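Local coordinates for protein toxin coregulated pilin (Vibrio cholerae, PDB 3HRV) that forms the major subunit of the toxin-coregulated pilus, a type IV pilus essential for bacterial aggregation and colonization of the host small intestine, at residues G48-A59 against I88-K99; N79-F89 against F101-Q112. All blocks are in the same frame, centred on the assembly; numbering follows the deposited sequence.

Contact 1 of 2, residues G48-A59 against I88-K99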
# COMPACT_ATOMS: atom_id res chain seq x y z
N GLY A 48 -1.45 -19.62 3.56
CA GLY A 48 -2.03 -19.54 2.23
C GLY A 48 -3.06 -18.43 2.12
O GLY A 48 -3.36 -17.97 1.02
N ASN A 49 -3.59 -18.00 3.26
CA ASN A 49 -4.59 -16.93 3.27
C ASN A 49 -4.32 -15.87 4.32
O ASN A 49 -3.79 -16.16 5.39
CB ASN A 49 -5.96 -17.44 3.52
CG ASN A 49 -6.64 -17.78 2.21
OD1 ASN A 49 -7.42 -16.99 1.69
ND2 ASN A 49 -6.34 -18.96 1.68
N TYR A 50 -4.69 -14.63 4.00
CA TYR A 50 -4.51 -13.51 4.90
C TYR A 50 -5.83 -13.25 5.64
O TYR A 50 -6.90 -13.59 5.13
CB TYR A 50 -4.06 -12.27 4.11
CG TYR A 50 -2.67 -12.42 3.55
CD1 TYR A 50 -2.45 -12.92 2.26
CD2 TYR A 50 -1.55 -12.11 4.32
CE1 TYR A 50 -1.16 -13.11 1.77
CE2 TYR A 50 -0.26 -12.30 3.85
CZ TYR A 50 -0.07 -12.80 2.57
OH TYR A 50 1.22 -12.98 2.11
N PRO A 51 -5.77 -12.65 6.84
CA PRO A 51 -6.94 -12.37 7.68
C PRO A 51 -7.92 -11.37 6.94
O PRO A 51 -7.74 -10.28 6.41
CB PRO A 51 -6.37 -11.49 8.80
CG PRO A 51 -4.95 -11.84 8.83
CD PRO A 51 -4.58 -11.97 7.38
N ALA A 52 -9.23 -11.86 7.07
CA ALA A 52 -10.29 -11.06 6.48
C ALA A 52 -10.42 -9.70 7.17
O ALA A 52 -10.36 -9.61 8.40
CB ALA A 52 -11.61 -11.82 6.56
N THR A 53 -10.57 -8.66 6.36
CA THR A 53 -10.73 -7.29 6.85
C THR A 53 -11.85 -6.64 6.05
O THR A 53 -11.65 -6.19 4.93
CB THR A 53 -9.44 -6.46 6.65
OG1 THR A 53 -9.06 -6.50 5.27
CG2 THR A 53 -8.30 -7.01 7.50
N ALA A 54 -13.04 -6.59 6.65
CA ALA A 54 -14.22 -6.04 5.98
C ALA A 54 -14.23 -4.53 5.76
O ALA A 54 -14.75 -4.04 4.75
CB ALA A 54 -15.48 -6.45 6.74
N ASN A 55 -13.66 -3.78 6.70
CA ASN A 55 -13.66 -2.33 6.58
C ASN A 55 -12.36 -1.70 7.08
O ASN A 55 -11.44 -2.39 7.50
CB ASN A 55 -14.84 -1.75 7.36
CG ASN A 55 -14.98 -2.36 8.74
OD1 ASN A 55 -14.02 -2.42 9.50
ND2 ASN A 55 -16.18 -2.83 9.06
N ALA A 56 -12.31 -0.37 7.01
CA ALA A 56 -11.15 0.38 7.45
C ALA A 56 -10.82 0.10 8.91
O ALA A 56 -9.65 0.01 9.28
CB ALA A 56 -11.40 1.87 7.26
N ASN A 57 -11.86 -0.05 9.72
CA ASN A 57 -11.67 -0.32 11.14
C ASN A 57 -10.96 -1.66 11.34
O ASN A 57 -10.04 -1.77 12.14
CB ASN A 57 -13.02 -0.31 11.87
CG ASN A 57 -13.36 1.05 12.44
OD1 ASN A 57 -12.68 2.04 12.17
ND2 ASN A 57 -14.43 1.10 13.23
N ALA A 58 -11.42 -2.73 10.64
CA ALA A 58 -10.81 -4.06 10.73
C ALA A 58 -9.36 -3.99 10.27
O ALA A 58 -8.50 -4.68 10.82
CB ALA A 58 -11.59 -5.05 9.87
N ALA A 59 -9.05 -3.10 9.21
CA ALA A 59 -7.70 -2.96 8.68
C ALA A 59 -6.77 -2.32 9.71
O ALA A 59 -5.61 -2.70 9.83
CB ALA A 59 -7.73 -2.12 7.40
N ILE A 88 -4.22 -2.36 7.23
CA ILE A 88 -3.76 -3.52 6.48
C ILE A 88 -5.01 -4.25 6.01
O ILE A 88 -5.79 -4.76 6.82
CB ILE A 88 -2.91 -4.48 7.34
CG1 ILE A 88 -1.70 -3.74 7.90
CG2 ILE A 88 -2.45 -5.67 6.49
CD1 ILE A 88 -0.86 -4.57 8.86
N PHE A 89 -5.22 -4.25 4.70
CA PHE A 89 -6.37 -4.90 4.09
C PHE A 89 -5.98 -6.20 3.41
O PHE A 89 -4.97 -6.27 2.72
CB PHE A 89 -7.00 -4.02 3.01
CG PHE A 89 -7.88 -2.92 3.52
CD1 PHE A 89 -7.35 -1.67 3.81
CD2 PHE A 89 -9.24 -3.13 3.68
CE1 PHE A 89 -8.17 -0.63 4.25
CE2 PHE A 89 -10.07 -2.10 4.12
CZ PHE A 89 -9.53 -0.85 4.40
N SER A 90 -6.80 -7.23 3.60
CA SER A 90 -6.56 -8.49 2.92
C SER A 90 -7.49 -8.38 1.72
O SER A 90 -8.63 -7.93 1.86
CB SER A 90 -6.98 -9.66 3.80
OG SER A 90 -6.01 -9.91 4.80
N PHE A 91 -7.01 -8.73 0.53
CA PHE A 91 -7.87 -8.65 -0.64
C PHE A 91 -7.64 -9.81 -1.60
O PHE A 91 -6.71 -10.60 -1.42
CB PHE A 91 -7.75 -7.26 -1.33
CG PHE A 91 -6.44 -6.99 -2.00
CD1 PHE A 91 -6.40 -6.70 -3.36
CD2 PHE A 91 -5.25 -6.93 -1.28
CE1 PHE A 91 -5.21 -6.36 -4.00
CE2 PHE A 91 -4.05 -6.59 -1.91
CZ PHE A 91 -4.03 -6.30 -3.27
N PRO A 92 -8.49 -9.95 -2.63
CA PRO A 92 -8.32 -11.06 -3.56
C PRO A 92 -7.14 -11.06 -4.53
O PRO A 92 -6.58 -10.02 -4.85
CB PRO A 92 -9.66 -11.08 -4.30
CG PRO A 92 -10.04 -9.66 -4.33
CD PRO A 92 -9.70 -9.17 -2.94
N ARG A 93 -6.78 -12.26 -4.96
CA ARG A 93 -5.71 -12.45 -5.93
C ARG A 93 -6.21 -13.50 -6.90
O ARG A 93 -6.46 -14.64 -6.53
CB ARG A 93 -4.41 -12.93 -5.28
CG ARG A 93 -3.33 -13.21 -6.31
CD ARG A 93 -2.01 -13.67 -5.73
NE ARG A 93 -1.07 -13.99 -6.79
CZ ARG A 93 0.21 -14.29 -6.60
NH1 ARG A 93 0.71 -14.32 -5.37
NH2 ARG A 93 0.99 -14.59 -7.63
N ASN A 94 -6.36 -13.10 -8.16
CA ASN A 94 -6.83 -14.01 -9.19
C ASN A 94 -8.23 -14.51 -8.82
O ASN A 94 -8.55 -15.69 -9.01
CB ASN A 94 -5.86 -15.18 -9.35
CG ASN A 94 -5.95 -15.84 -10.71
OD1 ASN A 94 -6.25 -15.18 -11.70
ND2 ASN A 94 -5.69 -17.14 -10.76
N SER A 95 -9.03 -13.61 -8.27
CA SER A 95 -10.41 -13.88 -7.87
C SER A 95 -10.58 -14.66 -6.57
O SER A 95 -11.70 -14.82 -6.08
CB SER A 95 -11.16 -14.60 -9.00
OG SER A 95 -11.78 -13.66 -9.86
N ALA A 96 -9.48 -15.15 -6.00
CA ALA A 96 -9.55 -15.90 -4.75
C ALA A 96 -9.46 -14.89 -3.60
O ALA A 96 -8.52 -14.11 -3.53
CB ALA A 96 -8.40 -16.89 -4.66
N ALA A 97 -10.45 -14.91 -2.71
CA ALA A 97 -10.50 -13.98 -1.59
C ALA A 97 -9.35 -14.10 -0.60
O ALA A 97 -8.87 -15.20 -0.29
CB ALA A 97 -11.82 -14.13 -0.85
N ASN A 98 -8.91 -12.95 -0.10
CA ASN A 98 -7.85 -12.85 0.90
C ASN A 98 -6.56 -13.59 0.59
O ASN A 98 -5.94 -14.19 1.48
CB ASN A 98 -8.40 -13.30 2.25
CG ASN A 98 -9.68 -12.58 2.62
OD1 ASN A 98 -9.76 -11.35 2.52
ND2 ASN A 98 -10.69 -13.33 3.04
N LYS A 99 -6.14 -13.54 -0.67
CA LYS A 99 -4.91 -14.20 -1.09
C LYS A 99 -3.77 -13.19 -1.19
O LYS A 99 -2.65 -13.54 -1.58
CB LYS A 99 -5.12 -14.89 -2.43
CG LYS A 99 -5.97 -16.15 -2.36
CD LYS A 99 -5.28 -17.23 -1.55
CE LYS A 99 -5.99 -18.57 -1.69
NZ LYS A 99 -5.64 -19.50 -0.59
O HOH W 1 -1.93 -16.17 -1.45
O HOH W 2 -10.54 -9.00 3.51
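Phe89 and Ser90 meet the loop 48-55 and the first turn of helix 56-68 along the outer side of strand 87-93, an outermost strand of the antiparallel sheet in this type IV pilin globular domain. The loop follows helix 24-44, and Tyr50 still packs on Met40 and Thr41 of that helix.

The apolar part centres on the Phe89 ring. Ala59 CB sits over the middle of one face, 3.6 Å from the centroid and only 14° off the normal, a CH-pi contact. At the far end of the ring, CZ reaches Ala56 CA at 3.7 Å. Asn55 starts this helix as its N-cap, its OD1 accepting from Ala58 N.

Backbone bonds fix the two ends. Ile88 N donates to Ala59 O from well above the carbonyl plane (54° out of it), while Tyr50 N donates almost dead straight to Asn98 O over 2.8 Å. That second bond ties the loop to the type II turn from Ala96 to Lys99. The same Asn98 O, with Lys99 O, lies at the edge of the Tyr50 ring, whose hydroxyl bonds to Ser192 O at the C-terminus.

Side-chain polar groups fill the middle. Thr53 has OG1 wedged between its backbone N and carbonyl carbon (chi1 55°), which turns the hydroxyl to accept from Ser90 N at 2.9 Å. The Ser90 hydroxyl points at Pro51 O as if to donate, but the modelled separation is too short to trust. A water accepts a hydrogen bond from Thr53 N and lies within bonding distance of Ser90 O and Asn98 OD1.

Charge enters at the outer end: the Lys99 chain bends at chi2, and its NZ donates to Gly48 O over 3.2 Å, approaching from above the carbonyl plane.

Contact 2 of 2, residues N79-F89 against F101-Q112. With SO4 (sulfate ion), chain E.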
# COMPACT_ATOMS: atom_id res chain seq x y z
N ASN A 79 1.58 5.37 10.76
CA ASN A 79 1.66 6.12 9.53
C ASN A 79 2.33 7.40 10.02
O ASN A 79 1.74 8.17 10.78
CB ASN A 79 0.25 6.44 9.03
CG ASN A 79 0.24 7.35 7.81
OD1 ASN A 79 1.14 8.16 7.63
ND2 ASN A 79 -0.79 7.22 6.99
N PRO A 80 3.50 7.79 9.41
CA PRO A 80 4.27 8.83 10.11
C PRO A 80 3.76 10.25 9.89
O PRO A 80 4.04 11.14 10.70
CB PRO A 80 5.68 8.64 9.57
CG PRO A 80 5.72 7.20 9.19
CD PRO A 80 4.38 7.01 8.53
N PHE A 81 2.80 10.13 8.70
CA PHE A 81 2.14 11.34 8.24
C PHE A 81 0.83 11.72 9.02
O PHE A 81 0.32 12.84 8.88
CB PHE A 81 1.92 11.27 6.73
CG PHE A 81 3.14 10.83 5.96
CD1 PHE A 81 3.31 9.50 5.61
CD2 PHE A 81 4.14 11.75 5.63
CE1 PHE A 81 4.46 9.08 4.93
CE2 PHE A 81 5.29 11.34 4.96
CZ PHE A 81 5.45 10.00 4.61
N THR A 82 0.27 10.72 9.67
CA THR A 82 -0.99 10.96 10.37
C THR A 82 -0.86 10.70 11.86
O THR A 82 -1.65 11.21 12.65
CB THR A 82 -2.11 10.05 9.84
OG1 THR A 82 -1.80 8.69 10.14
CG2 THR A 82 -2.28 10.22 8.33
N GLY A 83 0.11 9.89 12.25
CA GLY A 83 0.29 9.59 13.65
C GLY A 83 -0.61 8.45 14.10
O GLY A 83 -0.60 8.06 15.27
N THR A 84 -1.39 7.91 13.17
CA THR A 84 -2.28 6.80 13.49
C THR A 84 -1.77 5.56 12.75
O THR A 84 -0.87 5.65 11.92
CB THR A 84 -3.74 7.08 13.08
OG1 THR A 84 -3.77 7.60 11.74
CG2 THR A 84 -4.39 8.07 14.03
N ALA A 85 -2.35 4.42 13.06
CA ALA A 85 -1.93 3.17 12.44
C ALA A 85 -2.23 3.10 10.95
O ALA A 85 -3.25 3.61 10.48
CB ALA A 85 -2.59 2.00 13.15
N MET A 86 -1.31 2.50 10.20
CA MET A 86 -1.55 2.31 8.78
C MET A 86 -2.56 1.19 8.80
O MET A 86 -2.73 0.47 9.83
CB MET A 86 -0.27 1.85 8.07
CG MET A 86 0.87 2.85 8.13
SD MET A 86 2.33 2.28 7.23
CE MET A 86 3.04 1.13 8.41
N GLY A 87 -3.37 1.08 7.76
CA GLY A 87 -4.34 0.01 7.74
C GLY A 87 -3.77 -1.15 6.94
O GLY A 87 -2.90 -0.94 6.09
N ILE A 88 -4.22 -2.36 7.23
CA ILE A 88 -3.76 -3.52 6.48
C ILE A 88 -5.01 -4.25 6.01
O ILE A 88 -5.79 -4.76 6.82
CB ILE A 88 -2.91 -4.48 7.34
CG1 ILE A 88 -1.70 -3.74 7.90
CG2 ILE A 88 -2.45 -5.67 6.49
CD1 ILE A 88 -0.86 -4.57 8.86
N PHE A 89 -5.22 -4.25 4.70
CA PHE A 89 -6.37 -4.90 4.09
C PHE A 89 -5.98 -6.20 3.41
O PHE A 89 -4.97 -6.27 2.72
CB PHE A 89 -7.00 -4.02 3.01
CG PHE A 89 -7.88 -2.92 3.52
CD1 PHE A 89 -7.35 -1.67 3.81
CD2 PHE A 89 -9.24 -3.13 3.68
CE1 PHE A 89 -8.17 -0.63 4.25
CE2 PHE A 89 -10.07 -2.10 4.12
CZ PHE A 89 -9.53 -0.85 4.40
N PHE A 101 -2.50 -8.94 0.48
CA PHE A 101 -2.76 -7.90 1.48
C PHE A 101 -2.17 -6.59 1.00
O PHE A 101 -1.27 -6.58 0.17
CB PHE A 101 -2.14 -8.28 2.84
CG PHE A 101 -0.64 -8.21 2.86
CD1 PHE A 101 0.01 -7.05 3.27
CD2 PHE A 101 0.12 -9.30 2.46
CE1 PHE A 101 1.40 -6.98 3.27
CE2 PHE A 101 1.51 -9.24 2.45
CZ PHE A 101 2.15 -8.07 2.86
N ALA A 102 -2.69 -5.49 1.52
CA ALA A 102 -2.20 -4.18 1.14
C ALA A 102 -2.11 -3.30 2.38
O ALA A 102 -3.02 -3.27 3.21
CB ALA A 102 -3.11 -3.53 0.11
N ILE A 103 -0.99 -2.60 2.52
CA ILE A 103 -0.79 -1.70 3.63
C ILE A 103 -1.18 -0.33 3.11
O ILE A 103 -0.64 0.14 2.10
CB ILE A 103 0.68 -1.68 4.08
CG1 ILE A 103 1.14 -3.10 4.38
CG2 ILE A 103 0.84 -0.80 5.32
CD1 ILE A 103 2.63 -3.24 4.55
N THR A 104 -2.12 0.32 3.79
CA THR A 104 -2.59 1.62 3.34
C THR A 104 -1.98 2.78 4.13
O THR A 104 -2.01 2.80 5.35
CB THR A 104 -4.13 1.70 3.40
OG1 THR A 104 -4.58 1.42 4.73
CG2 THR A 104 -4.74 0.68 2.44
N VAL A 105 -1.44 3.73 3.38
CA VAL A 105 -0.83 4.92 3.95
C VAL A 105 -1.63 6.11 3.43
O VAL A 105 -1.47 6.51 2.27
CB VAL A 105 0.64 5.06 3.50
CG1 VAL A 105 1.32 6.21 4.23
CG2 VAL A 105 1.39 3.75 3.75
N GLY A 106 -2.49 6.65 4.28
CA GLY A 106 -3.32 7.77 3.89
C GLY A 106 -2.90 9.12 4.45
O GLY A 106 -1.86 9.24 5.09
N GLY A 107 -3.73 10.13 4.18
CA GLY A 107 -3.45 11.47 4.66
C GLY A 107 -2.26 12.12 3.96
O GLY A 107 -1.66 13.06 4.48
N LEU A 108 -1.93 11.62 2.77
CA LEU A 108 -0.79 12.13 2.02
C LEU A 108 -1.09 13.31 1.10
O LEU A 108 -2.09 13.32 0.38
CB LEU A 108 -0.20 11.01 1.16
CG LEU A 108 0.22 9.72 1.87
CD1 LEU A 108 0.55 8.66 0.84
CD2 LEU A 108 1.41 9.99 2.77
N THR A 109 -0.21 14.31 1.13
CA THR A 109 -0.37 15.44 0.23
C THR A 109 0.13 14.88 -1.10
O THR A 109 0.69 13.79 -1.14
CB THR A 109 0.55 16.62 0.62
OG1 THR A 109 1.92 16.19 0.57
CG2 THR A 109 0.22 17.12 2.01
N GLN A 110 -0.07 15.62 -2.19
CA GLN A 110 0.38 15.13 -3.48
C GLN A 110 1.89 14.91 -3.47
O GLN A 110 2.39 13.93 -4.02
CB GLN A 110 0.01 16.11 -4.59
CG GLN A 110 0.26 15.55 -5.98
CD GLN A 110 -0.28 16.46 -7.07
OE1 GLN A 110 0.28 17.53 -7.33
NE2 GLN A 110 -1.37 16.05 -7.70
N ALA A 111 2.62 15.83 -2.83
CA ALA A 111 4.08 15.73 -2.77
C ALA A 111 4.53 14.49 -1.99
O ALA A 111 5.47 13.80 -2.39
CB ALA A 111 4.66 16.98 -2.13
N GLN A 112 3.86 14.21 -0.88
CA GLN A 112 4.21 13.05 -0.08
C GLN A 112 3.89 11.76 -0.83
O GLN A 112 4.62 10.78 -0.75
CB GLN A 112 3.47 13.09 1.25
CG GLN A 112 3.86 14.30 2.10
CD GLN A 112 3.05 14.42 3.36
OE1 GLN A 112 1.84 14.20 3.35
NE2 GLN A 112 3.70 14.79 4.46
S SO4 E . 7.30 15.03 5.08
O1 SO4 E . 6.41 15.55 4.13
O2 SO4 E . 7.94 13.91 4.53
O3 SO4 E . 6.63 14.59 6.29
O4 SO4 E . 8.20 16.07 5.32
O HOH W 3 -2.67 5.04 6.73
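Asn79 points CG away from its own backbone N (chi1 174°), setting the amide against strand 100-108, while Phe81, with CG anti to its carbonyl carbon (chi1 -48°), lays its ring over Leu108. The Asn79 amide works in both directions. ND2 donates to Gly106 O at 3.0 Å and to a water that also links Thr104 O and Gly106 N; OD1 accepts from Phe81 N, closing an Asx turn. Leu108 CD2 makes a CH-pi contact with one face of the Phe81 ring, 3.9 Å from the centroid and offset toward the rim.

Beyond this loop the segments become the two strands of a beta hairpin, 87-93 against 100-108. Gly87 pairs with Thr104 and Phe89 with Ala102 as hydrogen-bonded antiparallel pairs, Thr104 N reaching Gly87 O at 2.7 Å; Ile88 and Ile103 form the non-hydrogen-bonded pair between them. Thr104 OG1 comes 3.2 Å from Gly87 O, while its CG2 packs on Phe89 CD1. Met86 SD packs at 3.9 Å from both Ile103 CG2 and Val105 CG2, running alongside the valine.

Thr109 and Gln112 form a capping box at the start of helix 110-120. Gln112 passes Phe81 in the opposite direction, its NE2 3.3 Å from Phe81 CD2, and donates to O1 of a sulfate, probably from the crystallisation liquor, over 2.8 Å.

In the fold
Strand 87-93 is common to both contacts, whose centres lie about 17 Å apart and which share Ile88 and Phe89. Contact 2 is the more deeply buried: it pairs this strand with its sheet neighbour 100-108 through regular backbone bonds and apolar packing, with amide bonds and a sulfate joining the apolar packing at its loop end. Contact 1 sits farther from the centre of the chain and is partly buried; loop and the first turn of helix 56-68, not a partner strand, lie against it there, so side-chain hydroxyls, a water and a lysine do much of the joining. The two meet where Tyr50 CE2 approaches Phe101 CD2 at 3.3 Å and where Ala59 CB packs on Gly87 CA.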